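BPH (Thiobacillus denitrificans, PDB 5OVS) forms a tetradecameric double-ring proteasome homologue and is probably a threonine protease that degrades proteins inside the cavity of the complex. Local coordinates at residues Leu84-Lys89 against Glu105-Met109; Arg11-Ala15 against Ala114-Ile119; Met109-Ile113 against Phe134-Gly138; Thr2-Val6 against Val162-Val167. All blocks are in the same frame, centred on the assembly; numbering follows the deposited sequence.

Contact 1 of 4, residues Leu84-Lys89 against Glu105-Met109; sequences LHGALK and ESSRM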
loop_
_atom_site.group_PDB
_atom_site.type_symbol
_atom_site.label_atom_id
_atom_site.label_comp_id
_atom_site.label_asym_id
_atom_site.label_seq_id
_atom_site.Cartn_x
_atom_site.Cartn_y
_atom_site.Cartn_z
ATOM N N LEU K 84 -5.859 -23.420 -28.710
ATOM C CA LEU K 84 -6.692 -22.214 -28.734
ATOM C C LEU K 84 -6.137 -21.132 -27.829
ATOM O O LEU K 84 -6.069 -19.975 -28.228
ATOM C CB LEU K 84 -8.129 -22.520 -28.305
ATOM C CG LEU K 84 -9.029 -21.323 -27.952
ATOM C CD1 LEU K 84 -9.255 -20.441 -29.164
ATOM C CD2 LEU K 84 -10.363 -21.803 -27.426
ATOM N N HIS K 85 -5.740 -21.506 -26.611
ATOM C CA HIS K 85 -5.280 -20.519 -25.634
ATOM C C HIS K 85 -4.083 -19.713 -26.152
ATOM O O HIS K 85 -3.980 -18.499 -25.908
ATOM C CB HIS K 85 -4.917 -21.179 -24.306
ATOM C CG HIS K 85 -4.503 -20.200 -23.261
ATOM N ND1 HIS K 85 -5.408 -19.424 -22.576
ATOM C CD2 HIS K 85 -3.276 -19.827 -22.826
ATOM C CE1 HIS K 85 -4.757 -18.627 -21.749
ATOM N NE2 HIS K 85 -3.463 -18.856 -21.877
ATOM N N GLY K 86 -3.187 -20.395 -26.865
ATOM C CA GLY K 86 -2.034 -19.758 -27.489
ATOM C C GLY K 86 -2.439 -18.794 -28.582
ATOM O O GLY K 86 -1.776 -17.789 -28.788
ATOM N N ALA K 87 -3.527 -19.105 -29.279
ATOM C CA ALA K 87 -4.090 -18.186 -30.266
ATOM C C ALA K 87 -4.829 -17.010 -29.614
ATOM O O ALA K 87 -4.789 -15.902 -30.138
ATOM C CB ALA K 87 -5.009 -18.931 -31.221
ATOM N N LEU K 88 -5.501 -17.241 -28.484
ATOM C CA LEU K 88 -6.174 -16.148 -27.751
ATOM C C LEU K 88 -5.198 -15.062 -27.322
ATOM O O LEU K 88 -5.507 -13.881 -27.389
ATOM C CB LEU K 88 -6.902 -16.667 -26.514
ATOM C CG LEU K 88 -8.118 -17.558 -26.765
ATOM C CD1 LEU K 88 -8.627 -18.156 -25.464
ATOM C CD2 LEU K 88 -9.233 -16.800 -27.469
ATOM N N LYS K 89 -4.018 -15.477 -26.876
ATOM C CA LYS K 89 -2.975 -14.537 -26.492
ATOM C C LYS K 89 -2.337 -13.882 -27.706
ATOM O O LYS K 89 -2.112 -12.679 -27.715
ATOM C CB LYS K 89 -1.893 -15.252 -25.707
ATOM C CG LYS K 89 -2.371 -15.757 -24.368
ATOM C CD LYS K 89 -1.301 -16.594 -23.702
ATOM C CE LYS K 89 -0.170 -15.732 -23.155
ATOM N NZ LYS K 89 0.883 -16.591 -22.551
ATOM N N GLU K 105 -2.612 -20.246 -16.575
ATOM C CA GLU K 105 -3.214 -19.079 -17.209
ATOM C C GLU K 105 -4.689 -19.370 -17.453
ATOM O O GLU K 105 -5.056 -20.470 -17.864
ATOM C CB GLU K 105 -2.506 -18.722 -18.523
ATOM C CG GLU K 105 -1.155 -18.030 -18.347
ATOM C CD GLU K 105 -0.456 -17.723 -19.673
ATOM O OE1 GLU K 105 -1.135 -17.670 -20.715
ATOM O OE2 GLU K 105 0.783 -17.525 -19.681
ATOM N N SER K 106 -5.532 -18.392 -17.153
ATOM C CA SER K 106 -6.950 -18.469 -17.460
ATOM C C SER K 106 -7.166 -18.181 -18.949
ATOM O O SER K 106 -6.496 -17.328 -19.527
ATOM C CB SER K 106 -7.718 -17.449 -16.611
ATOM O OG SER K 106 -9.120 -17.636 -16.711
ATOM N N SER K 107 -8.097 -18.897 -19.567
ATOM C CA SER K 107 -8.615 -18.493 -20.866
ATOM C C SER K 107 -9.815 -17.542 -20.705
ATOM O O SER K 107 -10.362 -17.060 -21.695
ATOM C CB SER K 107 -8.969 -19.720 -21.710
ATOM O OG SER K 107 -7.833 -20.562 -21.873
ATOM N N ARG K 108 -10.210 -17.281 -19.459
ATOM C CA ARG K 108 -11.269 -16.332 -19.107
ATOM C C ARG K 108 -12.680 -16.724 -19.540
ATOM O O ARG K 108 -13.609 -15.924 -19.403
ATOM C CB ARG K 108 -10.961 -14.930 -19.641
ATOM C CG ARG K 108 -9.587 -14.409 -19.273
ATOM C CD ARG K 108 -9.413 -14.247 -17.780
ATOM N NE ARG K 108 -8.300 -13.337 -17.526
ATOM C CZ ARG K 108 -8.409 -12.063 -17.134
ATOM N NH1 ARG K 108 -9.599 -11.509 -16.894
ATOM N NH2 ARG K 108 -7.307 -11.337 -16.953
ATOM N N MET K 109 -12.861 -17.942 -20.037
ATOM C CA MET K 109 -14.183 -18.409 -20.376
ATOM C C MET K 109 -14.349 -19.838 -19.908
ATOM O O MET K 109 -13.391 -20.596 -19.814
ATOM C CB MET K 109 -14.420 -18.298 -21.877
ATOM C CG MET K 109 -13.271 -18.817 -22.697
ATOM S SD MET K 109 -13.710 -19.119 -24.405
ATOM C CE MET K 109 -12.156 -19.778 -24.988
#
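Helix 74-91 of the proteasome-like fold packs here against the loop that leads into strand 111-115. His85, Lys89 and Glu105 meet at the polar end of the contact. His85 has CG anti to its own backbone N (chi1 -177°), which turns the ring out to the loop. Its NE2 donates to Glu105 OE1 at 2.9 Å, and the bond is nearly straight (167°). The carboxylate oxygen lies in the ring plane and is met on its anti side. The two planes are 55° apart. Lys89 NZ comes to the other side of the carboxylate and forms a salt bridge, 2.9 Å to Glu105 OE1 and 3.0 Å to Glu105 OE2, on both syn lone pairs. OE1 therefore accepts twice.

On the other ring nitrogen, His85 ND1 and Ser107 OG are hydrogen-bonded at 2.8 Å. Arg126 also bonds to this hydroxyl. Tyr93 of a second subunit packs edge-to-face with the His85 ring, so the cluster borders a subunit interface. The apolar end is simpler. Met109 CE meets Leu84 CD2 at 3.6 Å and Leu88 CD1 at 3.9 Å, tip to tip in both cases.

With a glutamine in place of Glu105, Lys89 would probably lose the charge that pairs with it, and the hold on His85 NE2 would be likely to weaken. Both ring nitrogens of His85 are engaged, which fixes the rotation of the imidazole. The carboxylate between lysine and histidine would be expected to stay ionised.

Contact 2 of 4, residues Arg11-Ala15 against Ala114-Ile119; sequences RIAIA and ANPRGI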
loop_
_atom_site.group_PDB
_atom_site.type_symbol
_atom_site.label_atom_id
_atom_site.label_comp_id
_atom_site.label_asym_id
_atom_site.label_seq_id
_atom_site.Cartn_x
_atom_site.Cartn_y
_atom_site.Cartn_z
ATOM N N ARG K 11 -30.583 -38.986 -25.256
ATOM C CA ARG K 11 -30.720 -37.670 -25.870
ATOM C C ARG K 11 -29.749 -36.717 -25.180
ATOM O O ARG K 11 -29.536 -36.828 -23.979
ATOM C CB ARG K 11 -32.141 -37.159 -25.649
ATOM C CG ARG K 11 -33.176 -37.639 -26.646
ATOM C CD ARG K 11 -33.300 -36.609 -27.743
ATOM N NE ARG K 11 -34.481 -36.757 -28.581
ATOM C CZ ARG K 11 -35.567 -35.979 -28.522
ATOM N NH1 ARG K 11 -35.674 -34.971 -27.649
ATOM N NH2 ARG K 11 -36.579 -36.223 -29.349
ATOM N N ILE K 12 -29.195 -35.767 -25.930
ATOM C CA ILE K 12 -28.277 -34.782 -25.381
ATOM C C ILE K 12 -28.829 -33.406 -25.686
ATOM O O ILE K 12 -29.247 -33.143 -26.807
ATOM C CB ILE K 12 -26.857 -34.960 -25.954
ATOM C CG1 ILE K 12 -26.159 -36.127 -25.252
ATOM C CG2 ILE K 12 -26.033 -33.692 -25.809
ATOM C CD1 ILE K 12 -24.890 -36.605 -25.933
ATOM N N ALA K 13 -28.853 -32.534 -24.676
ATOM C CA ALA K 13 -29.323 -31.167 -24.866
ATOM C C ALA K 13 -28.363 -30.151 -24.292
ATOM O O ALA K 13 -27.531 -30.470 -23.449
ATOM C CB ALA K 13 -30.695 -30.977 -24.264
ATOM N N ILE K 14 -28.479 -28.927 -24.791
ATOM C CA ILE K 14 -27.612 -27.835 -24.388
ATOM C C ILE K 14 -28.418 -26.545 -24.484
ATOM O O ILE K 14 -29.200 -26.365 -25.428
ATOM C CB ILE K 14 -26.314 -27.798 -25.234
ATOM C CG1 ILE K 14 -25.338 -26.758 -24.685
ATOM C CG2 ILE K 14 -26.602 -27.555 -26.715
ATOM C CD1 ILE K 14 -23.957 -26.832 -25.292
ATOM N N ALA K 15 -28.281 -25.675 -23.480
ATOM C CA ALA K 15 -29.049 -24.425 -23.465
ATOM C C ALA K 15 -28.240 -23.233 -22.980
ATOM O O ALA K 15 -27.139 -23.381 -22.461
ATOM C CB ALA K 15 -30.306 -24.591 -22.630
ATOM N N ALA K 114 -21.552 -29.914 -26.401
ATOM C CA ALA K 114 -22.474 -31.011 -26.633
ATOM C C ALA K 114 -22.221 -31.596 -28.018
ATOM O O ALA K 114 -22.188 -30.880 -29.002
ATOM C CB ALA K 114 -23.901 -30.516 -26.539
ATOM N N ASN K 115 -22.031 -32.905 -28.092
ATOM C CA ASN K 115 -22.087 -33.601 -29.383
ATOM C C ASN K 115 -22.562 -35.042 -29.212
ATOM O O ASN K 115 -22.587 -35.556 -28.091
ATOM C CB ASN K 115 -20.745 -33.511 -30.121
ATOM C CG ASN K 115 -19.640 -34.301 -29.446
ATOM O OD1 ASN K 115 -19.673 -35.531 -29.391
ATOM N ND2 ASN K 115 -18.629 -33.594 -28.969
ATOM N N PRO K 116 -22.945 -35.703 -30.320
ATOM C CA PRO K 116 -23.476 -37.049 -30.175
ATOM C C PRO K 116 -22.644 -37.988 -29.292
ATOM O O PRO K 116 -23.211 -38.888 -28.666
ATOM C CB PRO K 116 -23.537 -37.554 -31.623
ATOM C CG PRO K 116 -23.806 -36.323 -32.416
ATOM C CD PRO K 116 -23.030 -35.234 -31.716
ATOM N N ARG K 117 -21.331 -37.790 -29.215
ATOM C CA ARG K 117 -20.500 -38.718 -28.455
ATOM C C ARG K 117 -20.319 -38.375 -26.969
ATOM O O ARG K 117 -19.600 -39.068 -26.269
ATOM C CB ARG K 117 -19.174 -38.957 -29.188
ATOM C CG ARG K 117 -19.411 -39.763 -30.472
ATOM C CD ARG K 117 -18.425 -39.532 -31.611
ATOM N NE ARG K 117 -18.197 -38.131 -31.993
ATOM C CZ ARG K 117 -19.066 -37.345 -32.631
ATOM N NH1 ARG K 117 -20.281 -37.777 -32.953
ATOM N NH2 ARG K 117 -18.715 -36.100 -32.930
ATOM N N GLY K 118 -20.980 -37.327 -26.484
ATOM C CA GLY K 118 -21.002 -37.050 -25.044
ATOM C C GLY K 118 -21.204 -35.586 -24.723
ATOM O O GLY K 118 -21.254 -34.748 -25.614
ATOM N N ILE K 119 -21.306 -35.278 -23.433
ATOM C CA ILE K 119 -21.356 -33.898 -22.982
ATOM C C ILE K 119 -20.123 -33.560 -22.148
ATOM O O ILE K 119 -19.695 -34.330 -21.291
ATOM C CB ILE K 119 -22.646 -33.602 -22.222
ATOM C CG1 ILE K 119 -22.843 -34.561 -21.041
ATOM C CG2 ILE K 119 -23.832 -33.696 -23.170
ATOM C CD1 ILE K 119 -23.793 -34.012 -19.995
#
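Ile12 and Ile14 of strand 11-16 press on the hairpin formed by strands 111-115 and 118-122, and apolar packing carries the contact. Ile12 uses both branches. Its CG2 meets Ile119 CG2 at 3.4 Å, tighter than usual for two carbons, and lies 3.9 Å from Ala114 CB. Its CG1 branch runs beside the backbone N (chi1 -78°) and carries CD1 over the turn, 3.3 Å from the carbonyl oxygen Asn115 O. Ile14, further along the same strand, covers the small Ala114 methyl, with Ile14 CB and Ile14 CD1 each 3.9 Å from Ala114 CB.

Hydrogen bonds shape the hairpin itself. Residues Asn115 to Gly118 make a type I turn, closed by Gly118 N to Asn115 O at 2.9 Å. Asn115 OD1 accepts from Arg117 N at 2.8 Å, an Asx turn, with the donor tilted 18° from the carbonyl plane. Arg117 makes salt bridges to Asp72 and Asp43.

The contact joins the two sheets of the sandwich. Strand 11-16 lies between strands 3-8 and 182-187 in one sheet, and helix 159-173 packs against its Ala13 and Ala15. Ile5 of strand 3-8 also touches Ala114 and Ile119.

Contact 3 of 4, residues Met109-Ile113 against Phe134-Gly138; sequences MDVLI and FYAYG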
loop_
_atom_site.group_PDB
_atom_site.type_symbol
_atom_site.label_atom_id
_atom_site.label_comp_id
_atom_site.label_asym_id
_atom_site.label_seq_id
_atom_site.Cartn_x
_atom_site.Cartn_y
_atom_site.Cartn_z
ATOM N N MET K 109 -12.861 -17.942 -20.037
ATOM C CA MET K 109 -14.183 -18.409 -20.376
ATOM C C MET K 109 -14.349 -19.838 -19.908
ATOM O O MET K 109 -13.391 -20.596 -19.814
ATOM C CB MET K 109 -14.420 -18.298 -21.877
ATOM C CG MET K 109 -13.271 -18.817 -22.697
ATOM S SD MET K 109 -13.710 -19.119 -24.405
ATOM C CE MET K 109 -12.156 -19.778 -24.988
ATOM N N ASP K 110 -15.576 -20.184 -19.574
ATOM C CA ASP K 110 -15.937 -21.550 -19.292
ATOM C C ASP K 110 -16.855 -21.965 -20.436
ATOM O O ASP K 110 -17.660 -21.160 -20.898
ATOM C CB ASP K 110 -16.661 -21.626 -17.956
ATOM C CG ASP K 110 -15.808 -21.130 -16.797
ATOM O OD1 ASP K 110 -14.649 -21.567 -16.663
ATOM O OD2 ASP K 110 -16.298 -20.316 -15.995
ATOM N N VAL K 111 -16.728 -23.188 -20.935
ATOM C CA VAL K 111 -17.655 -23.635 -21.983
ATOM C C VAL K 111 -18.219 -25.018 -21.744
ATOM O O VAL K 111 -17.621 -25.833 -21.047
ATOM C CB VAL K 111 -17.028 -23.590 -23.395
ATOM C CG1 VAL K 111 -16.393 -22.238 -23.639
ATOM C CG2 VAL K 111 -16.039 -24.733 -23.580
ATOM N N LEU K 112 -19.399 -25.248 -22.307
ATOM C CA LEU K 112 -19.972 -26.580 -22.385
ATOM C C LEU K 112 -19.987 -26.987 -23.874
ATOM O O LEU K 112 -20.219 -26.156 -24.747
ATOM C CB LEU K 112 -21.363 -26.587 -21.777
ATOM C CG LEU K 112 -21.407 -26.103 -20.315
ATOM C CD1 LEU K 112 -22.842 -25.960 -19.856
ATOM C CD2 LEU K 112 -20.658 -27.062 -19.409
ATOM N N ILE K 113 -19.690 -28.254 -24.142
ATOM C CA ILE K 113 -19.602 -28.797 -25.500
ATOM C C ILE K 113 -20.496 -30.024 -25.604
ATOM O O ILE K 113 -20.233 -31.037 -24.962
ATOM C CB ILE K 113 -18.174 -29.222 -25.828
ATOM C CG1 ILE K 113 -17.261 -28.005 -25.783
ATOM C CG2 ILE K 113 -18.113 -29.907 -27.210
ATOM C CD1 ILE K 113 -15.801 -28.358 -25.715
ATOM N N PHE K 134 -25.653 -33.919 -15.980
ATOM C CA PHE K 134 -25.801 -32.530 -16.366
ATOM C C PHE K 134 -24.691 -31.668 -15.782
ATOM O O PHE K 134 -23.939 -32.122 -14.926
ATOM C CB PHE K 134 -27.169 -31.999 -15.948
ATOM C CG PHE K 134 -27.451 -32.060 -14.465
ATOM C CD1 PHE K 134 -27.065 -31.025 -13.625
ATOM C CD2 PHE K 134 -28.172 -33.110 -13.926
ATOM C CE1 PHE K 134 -27.358 -31.053 -12.262
ATOM C CE2 PHE K 134 -28.471 -33.153 -12.572
ATOM C CZ PHE K 134 -28.066 -32.122 -11.737
ATOM N N TYR K 135 -24.560 -30.445 -16.287
ATOM C CA TYR K 135 -23.761 -29.422 -15.616
ATOM C C TYR K 135 -24.108 -28.051 -16.166
ATOM O O TYR K 135 -24.895 -27.937 -17.109
ATOM C CB TYR K 135 -22.239 -29.701 -15.701
ATOM C CG TYR K 135 -21.463 -29.128 -14.526
ATOM C CD1 TYR K 135 -21.808 -29.451 -13.213
ATOM C CD2 TYR K 135 -20.394 -28.256 -14.723
ATOM C CE1 TYR K 135 -21.127 -28.907 -12.138
ATOM C CE2 TYR K 135 -19.702 -27.710 -13.654
ATOM C CZ TYR K 135 -20.071 -28.041 -12.367
ATOM O OH TYR K 135 -19.376 -27.521 -11.310
ATOM N N ALA K 136 -23.558 -27.011 -15.538
ATOM C CA ALA K 136 -23.825 -25.615 -15.909
ATOM C C ALA K 136 -22.612 -24.745 -15.612
ATOM O O ALA K 136 -21.880 -25.022 -14.676
ATOM C CB ALA K 136 -25.028 -25.092 -15.139
ATOM N N TYR K 137 -22.411 -23.704 -16.418
ATOM C CA TYR K 137 -21.350 -22.706 -16.203
ATOM C C TYR K 137 -21.953 -21.329 -16.361
ATOM O O TYR K 137 -23.106 -21.178 -16.799
ATOM C CB TYR K 137 -20.214 -22.851 -17.220
ATOM C CG TYR K 137 -19.152 -23.898 -16.919
ATOM C CD1 TYR K 137 -18.590 -24.019 -15.648
ATOM C CD2 TYR K 137 -18.680 -24.750 -17.942
ATOM C CE1 TYR K 137 -17.612 -24.968 -15.387
ATOM C CE2 TYR K 137 -17.711 -25.708 -17.690
ATOM C CZ TYR K 137 -17.182 -25.815 -16.417
ATOM O OH TYR K 137 -16.215 -26.765 -16.175
ATOM N N GLY K 138 -21.151 -20.331 -16.013
ATOM C CA GLY K 138 -21.602 -18.952 -15.920
ATOM C C GLY K 138 -21.926 -18.576 -14.479
ATOM O O GLY K 138 -22.002 -19.427 -13.599
HETATM O O HOH W 1 -18.634 -20.123 -15.107
#
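Leu112 and Asp110 meet Tyr137 where the two sheets of the proteasome-type sandwich face each other. Strand 111-113 belongs to one sheet and strand 134-137 to the other. Their axes come within 7.3 Å, and their directions are 147° apart.

The tight part surrounds the Tyr137 ring. Asp110 CB sits over one face, 3.8 Å from the ring centroid, a CH-pi contact. The Asp110 carboxylate is stacked on the ring, with the planes 29° apart. Val111 O approaches the ring edge, 3.4 Å from Tyr137 CE2. Leu112 arrives obliquely, with Leu112 CD2 3.4 Å from Tyr137 CD2. Tyr137 has CG beside its backbone N (chi1 -83°), which places the ring between Asp110 and Leu112. Trp22 of a second subunit meets this ring edge-to-face.

The looser part lies toward Tyr135 and Ala136. There Leu112 CD1 is 4.0 Å from Tyr135 O, and the Tyr135 side chain stays 4.8 Å or more from segment 109-113. Its ring stacks on Phe131 instead.

A water occupies the other end, beyond the strand. The Asp110 carboxylate is partly held by the backbone, since OD1 accepts from Ala124 N. Its other oxygen takes the water: the water donates to Asp110 OD2 at 2.5 Å and accepts from Gly138 N at 2.7 Å.

Contact 4 of 4, residues Thr2-Val6 against Val162-Val167; sequences TVTIV and VARLGV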
loop_
_atom_site.group_PDB
_atom_site.type_symbol
_atom_site.label_atom_id
_atom_site.label_comp_id
_atom_site.label_asym_id
_atom_site.label_seq_id
_atom_site.Cartn_x
_atom_site.Cartn_y
_atom_site.Cartn_z
ATOM N N THR K 2 -25.798 -17.917 -18.132
ATOM C CA THR K 2 -25.986 -19.306 -17.751
ATOM C C THR K 2 -26.011 -20.177 -18.995
ATOM O O THR K 2 -26.757 -19.907 -19.935
ATOM C CB THR K 2 -27.293 -19.524 -17.000
ATOM O OG1 THR K 2 -27.310 -18.689 -15.836
ATOM C CG2 THR K 2 -27.423 -20.984 -16.569
ATOM N N VAL K 3 -25.187 -21.221 -18.977
ATOM C CA VAL K 3 -25.198 -22.254 -20.006
ATOM C C VAL K 3 -25.410 -23.600 -19.313
ATOM O O VAL K 3 -24.874 -23.829 -18.229
ATOM C CB VAL K 3 -23.894 -22.286 -20.827
ATOM C CG1 VAL K 3 -23.797 -21.072 -21.738
ATOM C CG2 VAL K 3 -22.666 -22.375 -19.930
ATOM N N THR K 4 -26.203 -24.471 -19.918
ATOM C CA THR K 4 -26.469 -25.769 -19.339
ATOM C C THR K 4 -26.287 -26.885 -20.369
ATOM O O THR K 4 -26.380 -26.683 -21.598
ATOM C CB THR K 4 -27.887 -25.853 -18.754
ATOM O OG1 THR K 4 -28.840 -25.604 -19.789
ATOM C CG2 THR K 4 -28.083 -24.819 -17.617
ATOM N N ILE K 5 -26.020 -28.072 -19.851
ATOM C CA ILE K 5 -25.830 -29.212 -20.699
ATOM C C ILE K 5 -26.368 -30.446 -19.982
ATOM O O ILE K 5 -26.176 -30.608 -18.782
ATOM C CB ILE K 5 -24.350 -29.347 -21.091
ATOM C CG1 ILE K 5 -24.226 -30.217 -22.341
ATOM C CG2 ILE K 5 -23.523 -29.848 -19.917
ATOM C CD1 ILE K 5 -22.907 -30.066 -23.041
ATOM N N VAL K 6 -27.087 -31.279 -20.725
ATOM C CA VAL K 6 -27.833 -32.386 -20.150
ATOM C C VAL K 6 -27.817 -33.600 -21.081
ATOM O O VAL K 6 -27.908 -33.490 -22.315
ATOM C CB VAL K 6 -29.286 -31.996 -19.856
ATOM C CG1 VAL K 6 -30.030 -33.166 -19.229
ATOM C CG2 VAL K 6 -29.343 -30.769 -18.951
ATOM N N VAL K 162 -35.016 -30.142 -19.259
ATOM C CA VAL K 162 -34.203 -30.004 -18.054
ATOM C C VAL K 162 -33.106 -28.945 -18.233
ATOM O O VAL K 162 -32.858 -28.131 -17.318
ATOM C CB VAL K 162 -33.603 -31.347 -17.617
ATOM C CG1 VAL K 162 -32.686 -31.156 -16.422
ATOM C CG2 VAL K 162 -34.725 -32.323 -17.278
ATOM N N ALA K 163 -32.462 -28.955 -19.400
ATOM C CA ALA K 163 -31.422 -27.974 -19.729
ATOM C C ALA K 163 -31.998 -26.574 -19.738
ATOM O O ALA K 163 -31.416 -25.658 -19.177
ATOM C CB ALA K 163 -30.805 -28.285 -21.080
ATOM N N ARG K 164 -33.163 -26.426 -20.368
ATOM C CA ARG K 164 -33.842 -25.134 -20.429
ATOM C C ARG K 164 -34.253 -24.683 -19.043
ATOM O O ARG K 164 -34.074 -23.526 -18.688
ATOM C CB ARG K 164 -35.077 -25.203 -21.322
ATOM C CG ARG K 164 -34.759 -25.361 -22.797
ATOM C CD ARG K 164 -36.033 -25.598 -23.579
ATOM N NE ARG K 164 -36.891 -24.423 -23.541
ATOM C CZ ARG K 164 -36.693 -23.313 -24.255
ATOM N NH1 ARG K 164 -35.661 -23.199 -25.086
ATOM N NH2 ARG K 164 -37.533 -22.295 -24.124
ATOM N N LEU K 165 -34.815 -25.592 -18.264
ATOM C CA LEU K 165 -35.260 -25.229 -16.930
ATOM C C LEU K 165 -34.088 -24.673 -16.119
ATOM O O LEU K 165 -34.264 -23.758 -15.328
ATOM C CB LEU K 165 -35.923 -26.416 -16.223
ATOM C CG LEU K 165 -36.591 -26.070 -14.882
ATOM C CD1 LEU K 165 -37.765 -25.124 -15.083
ATOM C CD2 LEU K 165 -37.052 -27.318 -14.149
ATOM N N GLY K 166 -32.894 -25.218 -16.331
ATOM C CA GLY K 166 -31.707 -24.757 -15.632
ATOM C C GLY K 166 -31.429 -23.296 -15.891
ATOM O O GLY K 166 -31.060 -22.542 -14.999
ATOM N N VAL K 167 -31.625 -22.893 -17.128
ATOM C CA VAL K 167 -31.394 -21.525 -17.530
ATOM C C VAL K 167 -32.457 -20.594 -16.934
ATOM O O VAL K 167 -32.144 -19.469 -16.562
ATOM C CB VAL K 167 -31.389 -21.432 -19.065
ATOM C CG1 VAL K 167 -31.275 -19.984 -19.530
ATOM C CG2 VAL K 167 -30.256 -22.289 -19.635
#
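Thr4 and Val6 extend from strand 3-8 to helix 159-173 and meet Ala163 and Val167, one helical turn apart. Thr4 OG1 lies between the backbone N and the carbonyl carbon (chi1 59°), which sets the hydroxyl against the helix. It donates to Ala163 O at 2.6 Å. The donor stands above the carbonyl plane, 43° out of it, and so does not lie on a lone pair. The same hydroxyl oxygen is 3.6 Å from Val167 CG2, and the Thr4 and Val167 side chains lie aslant to one another. Thr4 CG2 is directed at Gly166, where a side chain would clash with it, so the missing one lets the strand come close.

This is the layer of helix on sheet that, in the proteasome-type alpha-beta-beta-alpha sandwich, flanks the strand following the N-terminal threonine. The axes of strand 3-6 and helix 162-167 approach to 7.4 Å and run nearly antiparallel, at 157°. Ala15 of strand 11-16 packs on both Ala163 and Val167.

Val6 presents CG2 to the helix, beside its own backbone N. This methyl is 3.6 Å from Ala163 CB and 4.2 Å from Val162 CG1. Replacing Thr4 with a valine would probably leave Ala163 O without its hydroxyl partner and put a methyl where the bond is now made. At the other end, Thr2 CG2 rests 4.1 Å from Val167 CA. The Thr2 hydroxyl is turned to Ser177, and Thr2 N donates to Asp17 OD1.

Along the chain, contacts 4 and 2 begin at the first two strands, 3-8 and 11-16. Contact 1 follows on helix 74-91 and shares Met109 with contact 3. Contacts 2, 3 and 4 lie close together, with centres 10 to 12 Å apart. Contacts 2 and 3 both use strand 111-115. Strands 134-137, 3-8 and 11-16 are neighbours in one sheet and link contacts 3, 4 and 2 by backbone bonds. Contact 1 lies farther out, its centre about 16 Å from that of contact 3 and about 25 Å from that of contact 4. Together they span helix, sheet, sheet and helix, the layers of the sandwich. Contacts 1 and 3 also touch the second subunit.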